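Local structure of acarbose Kinase Mak1 (Uncultured bacterium, 6WB4) at residues B[114-119]-B[126-131]. The protein probably phosphorylates the antidiabetic drug acarbose at the expense of ATP, as a carbohydrate kinase of the pfkB (ribokinase-like) family. Residues are numbered along the deposited sequence; the frame is centred on the assembly and turned at random.
With AC1 (4,6-dideoxy-4-{[(1S,4R,5S,6S)-4,5,6-trihydroxy-3-(hydroxymethyl)cyclohex-2-en-1-yl]amino}-alpha-D-glucopyranose), chain D.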
ATOM      1  N   ARG B 114      -6.984   8.350  -6.790  1.00 45.35           N
ATOM      2  CA  ARG B 114      -5.731   8.761  -6.168  1.00 42.91           C
ATOM      3  C   ARG B 114      -5.409   7.825  -5.022  1.00 56.52           C
ATOM      4  O   ARG B 114      -6.287   7.485  -4.235  1.00 59.43           O
ATOM      5  CB  ARG B 114      -5.806  10.198  -5.644  1.00 36.90           C
ATOM      6  CG  ARG B 114      -6.261  11.233  -6.631  1.00 40.92           C
ATOM      7  CD  ARG B 114      -6.273  12.610  -5.968  1.00 55.36           C
ATOM      8  NE  ARG B 114      -7.010  13.605  -6.752  1.00 57.70           N
ATOM      9  CZ  ARG B 114      -8.302  13.877  -6.606  1.00 61.24           C
ATOM     10  NH1 ARG B 114      -9.030  13.226  -5.704  1.00 65.56           N
ATOM     11  NH2 ARG B 114      -8.870  14.803  -7.362  1.00 67.66           N
ATOM     12  N   ARG B 115      -4.142   7.451  -4.895  1.00 64.26           N
ATOM     13  CA  ARG B 115      -3.748   6.523  -3.844  1.00 59.92           C
ATOM     14  C   ARG B 115      -2.370   6.849  -3.301  1.00 50.58           C
ATOM     15  O   ARG B 115      -1.569   7.486  -3.964  1.00 46.30           O
ATOM     16  CB  ARG B 115      -3.791   5.089  -4.361  1.00 50.17           C
ATOM     17  CG  ARG B 115      -2.923   4.826  -5.583  1.00 53.03           C
ATOM     18  CD  ARG B 115      -3.482   3.647  -6.374  1.00 55.41           C
ATOM     19  NE  ARG B 115      -4.721   4.033  -7.038  1.00 62.59           N
ATOM     20  CZ  ARG B 115      -5.526   3.202  -7.690  1.00 62.11           C
ATOM     21  NH1 ARG B 115      -5.240   1.901  -7.763  1.00 53.89           N
ATOM     22  NH2 ARG B 115      -6.631   3.680  -8.261  1.00 49.76           N
ATOM     23  N   SER B 116      -2.123   6.446  -2.065  1.00 59.50           N
ATOM     24  CA  SER B 116      -0.828   6.641  -1.441  1.00 56.28           C
ATOM     25  C   SER B 116      -0.414   5.400  -0.679  1.00 65.50           C
ATOM     26  O   SER B 116      -1.264   4.635  -0.213  1.00 64.77           O
ATOM     27  CB  SER B 116      -0.845   7.835  -0.481  1.00 63.27           C
ATOM     28  OG  SER B 116      -1.269   9.022  -1.117  1.00 66.19           O
ATOM     29  N   VAL B 117       0.895   5.200  -0.567  1.00 63.26           N
ATOM     30  CA  VAL B 117       1.432   4.336   0.471  1.00 60.98           C
ATOM     31  C   VAL B 117       2.060   5.265   1.505  1.00 62.89           C
ATOM     32  O   VAL B 117       2.836   6.157   1.158  1.00 57.38           O
ATOM     33  CB  VAL B 117       2.450   3.301  -0.061  1.00 62.84           C
ATOM     34  CG1 VAL B 117       3.295   2.736   1.081  1.00 62.34           C
ATOM     35  CG2 VAL B 117       1.731   2.186  -0.834  1.00 46.74           C
ATOM     36  N   ASN B 118       1.637   5.110   2.758  1.00 56.54           N
ATOM     37  CA  ASN B 118       2.135   5.926   3.859  1.00 58.39           C
ATOM     38  C   ASN B 118       2.980   5.108   4.807  1.00 63.94           C
ATOM     39  O   ASN B 118       2.509   4.127   5.381  1.00 65.58           O
ATOM     40  CB  ASN B 118       0.993   6.563   4.649  1.00 63.70           C
ATOM     41  CG  ASN B 118       0.123   7.461   3.807  1.00 72.21           C
ATOM     42  OD1 ASN B 118      -1.068   7.606   4.070  1.00 84.40           O
ATOM     43  ND2 ASN B 118       0.709   8.067   2.788  1.00 75.21           N
ATOM     44  N   LEU B 119       4.232   5.508   4.971  1.00 69.21           N
ATOM     45  CA  LEU B 119       5.109   4.852   5.923  1.00 71.22           C
ATOM     46  C   LEU B 119       5.102   5.609   7.241  1.00 78.91           C
ATOM     47  O   LEU B 119       5.468   6.783   7.292  1.00 85.80           O
ATOM     48  CB  LEU B 119       6.521   4.749   5.357  1.00 75.06           C
ATOM     49  CG  LEU B 119       6.573   4.080   3.981  1.00 69.29           C
ATOM     50  CD1 LEU B 119       8.011   3.987   3.473  1.00 69.68           C
ATOM     51  CD2 LEU B 119       5.919   2.700   4.044  1.00 50.13           C
ATOM     52  N   ARG B 126       5.955  10.316   9.715  1.00104.23           N
ATOM     53  CA  ARG B 126       5.082   9.847   8.654  1.00 90.93           C
ATOM     54  C   ARG B 126       5.733  10.178   7.317  1.00 83.67           C
ATOM     55  O   ARG B 126       6.230  11.285   7.123  1.00 80.69           O
ATOM     56  CB  ARG B 126       3.696  10.497   8.790  1.00 87.53           C
ATOM     57  CG  ARG B 126       2.699  10.205   7.679  1.00 88.76           C
ATOM     58  CD  ARG B 126       1.353  10.874   7.975  1.00 82.93           C
ATOM     59  NE  ARG B 126       0.652  11.248   6.745  1.00 75.78           N
ATOM     60  CZ  ARG B 126      -0.408  10.621   6.242  1.00 75.29           C
ATOM     61  NH1 ARG B 126      -0.929   9.567   6.863  1.00 80.24           N
ATOM     62  NH2 ARG B 126      -0.948  11.062   5.109  1.00 65.36           N
HETATM   63  N   MSE B 127       5.776   9.209   6.411  1.00 77.98           N
HETATM   64  CA  MSE B 127       6.259   9.481   5.065  1.00 66.66           C
HETATM   65  C   MSE B 127       5.304   8.967   4.007  1.00 64.09           C
HETATM   66  O   MSE B 127       5.026   7.768   3.931  1.00 62.19           O
HETATM   67  CB  MSE B 127       7.626   8.870   4.823  1.00 69.92           C
HETATM   68  CG  MSE B 127       8.030   9.046   3.371  1.00 79.27           C
HETATM   69 SE   MSE B 127       9.885   8.697   2.964  1.00149.34          SE
HETATM   70  CE  MSE B 127       9.940   9.558   1.217  1.00 96.85           C
ATOM     71  N   SER B 128       4.831   9.882   3.170  1.00 67.23           N
ATOM     72  CA  SER B 128       3.781   9.575   2.217  1.00 70.13           C
ATOM     73  C   SER B 128       4.308   9.466   0.788  1.00 69.70           C
ATOM     74  O   SER B 128       4.928  10.392   0.265  1.00 70.68           O
ATOM     75  CB  SER B 128       2.680  10.637   2.296  1.00 78.26           C
ATOM     76  OG  SER B 128       1.749  10.497   1.236  1.00 92.30           O
ATOM     77  N   LEU B 129       4.069   8.318   0.168  1.00 62.02           N
ATOM     78  CA  LEU B 129       4.395   8.129  -1.237  1.00 59.24           C
ATOM     79  C   LEU B 129       3.105   8.269  -2.042  1.00 58.01           C
ATOM     80  O   LEU B 129       2.303   7.338  -2.117  1.00 56.29           O
ATOM     81  CB  LEU B 129       5.036   6.767  -1.451  1.00 60.35           C
ATOM     82  CG  LEU B 129       6.189   6.516  -0.476  1.00 57.60           C
ATOM     83  CD1 LEU B 129       6.596   5.056  -0.501  1.00 48.80           C
ATOM     84  CD2 LEU B 129       7.371   7.415  -0.817  1.00 59.00           C
ATOM     85  N   TYR B 130       2.918   9.444  -2.637  1.00 55.84           N
ATOM     86  CA  TYR B 130       1.638   9.838  -3.216  1.00 56.56           C
ATOM     87  C   TYR B 130       1.534   9.567  -4.722  1.00 56.88           C
ATOM     88  O   TYR B 130       2.360  10.034  -5.500  1.00 67.74           O
ATOM     89  CB  TYR B 130       1.418  11.326  -2.905  1.00 62.25           C
ATOM     90  CG  TYR B 130       0.118  11.939  -3.378  1.00 78.88           C
ATOM     91  CD1 TYR B 130      -1.106  11.519  -2.866  1.00 79.94           C
ATOM     92  CD2 TYR B 130       0.119  12.976  -4.302  1.00 80.84           C
ATOM     93  CE1 TYR B 130      -2.292  12.096  -3.288  1.00 79.71           C
ATOM     94  CE2 TYR B 130      -1.060  13.559  -4.728  1.00 74.67           C
ATOM     95  CZ  TYR B 130      -2.261  13.118  -4.220  1.00 80.03           C
ATOM     96  OH  TYR B 130      -3.431  13.706  -4.652  1.00 83.54           O
ATOM     97  N   ASP B 131       0.495   8.842  -5.128  1.00 51.50           N
ATOM     98  CA  ASP B 131       0.215   8.597  -6.546  1.00 53.89           C
ATOM     99  C   ASP B 131      -1.081   9.295  -6.950  1.00 59.75           C
ATOM    100  O   ASP B 131      -2.170   8.778  -6.714  1.00 74.22           O
ATOM    101  CB  ASP B 131       0.131   7.086  -6.833  1.00 47.26           C
ATOM    102  CG  ASP B 131      -0.313   6.768  -8.261  1.00 60.33           C
ATOM    103  OD1 ASP B 131      -0.197   7.630  -9.162  1.00 70.53           O
ATOM    104  OD2 ASP B 131      -0.789   5.634  -8.489  1.00 56.45           O
TER
HETATM  105  C1  AC1 D   3       0.449  19.948  -1.561  0.91124.36           C
HETATM  106  O2  AC1 D   3       2.761  20.045  -0.835  0.91138.11           O
HETATM  107  C2  AC1 D   3       1.428  19.708  -0.423  0.91132.98           C
HETATM  108  C4A AC1 D   3       0.081  14.156   3.822  0.91108.72           C
HETATM  109  C3  AC1 D   3       1.385  18.268   0.074  0.91130.94           C
HETATM  110  O3  AC1 D   3       2.087  18.217   1.325  0.91128.26           O
HETATM  111  C4  AC1 D   3      -0.041  17.745   0.267  0.91123.18           C
HETATM  112  N4A AC1 D   3      -0.028  16.289   0.238  0.91126.93           N
HETATM  113  C5  AC1 D   3      -1.045  18.248  -0.776  0.91109.19           C
HETATM  114  O5  AC1 D   3      -0.859  19.625  -1.093  0.91116.90           O
HETATM  115  C6  AC1 D   3      -2.475  18.101  -0.272  0.91 89.56           C
HETATM  116  C1B AC1 D   3       0.478  15.545   1.381  0.91124.07           C
HETATM  117  C2B AC1 D   3       0.004  14.084   1.352  0.91122.40           C
HETATM  118  O2B AC1 D   3      -0.840  13.852   0.215  0.91126.25           O
HETATM  119  C3B AC1 D   3      -0.721  13.662   2.629  0.91117.53           C
HETATM  120  O3B AC1 D   3      -0.891  12.237   2.670  0.91124.10           O
HETATM  121  O4  AC1 D   3      -0.395  13.601   5.052  0.91111.77           O
HETATM  122  C5B AC1 D   3      -0.129  15.630   3.794  0.91106.48           C
HETATM  123  C7B AC1 D   3       0.119  16.276   2.659  0.91114.54           C
HETATM  124  C6B AC1 D   3      -0.649  16.391   4.986  0.91111.31           C
HETATM  125  O6B AC1 D   3      -1.693  17.271   4.541  0.91112.72           O
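Tyr130 turns its ring away from its own backbone N (chi1 -178°), which brings one ring edge to Ser116: Ser116 OG lies near the ring plane, 3.1 Å from Tyr130 CD1. Arg126 likewise starts trans (chi1 175°), then bends at its third torsion; Asn118 CG lies over one guanidinium face, the planes inclined, while the edge meets the sugar analogue AC1. There Arg126 NH2 donates to AC1 O4 at 2.6 Å; the bonds from NE to O4 and from NH2 to O3B are weak by their angles. Ser128 OG and AC1 O3B share a weak hydrogen bond (3.5 Å), and AC1 O2B sits over a face of the Tyr130 ring. Arg126, Ser128 and Tyr130 thus line the glycan pocket. Backbone hydrogen bonds, two each in Arg115-Asp131, Val117-Leu129 and Leu119-Met127, establish the antiparallel register; the strand axes run at 163°. On the opposite face from Ser116, Ser128 and Tyr130, Val117 packs on Val117 and Leu129 on Met51 of the second subunit. The hairpin belongs to the four-stranded sheet that probably forms the substrate lid, as in ribokinase-like kinases. Strand 34-39 flanks 115-120; strand 126-131 pairs in parallel with a second-subunit strand, consistent with a beta-clasp dimer.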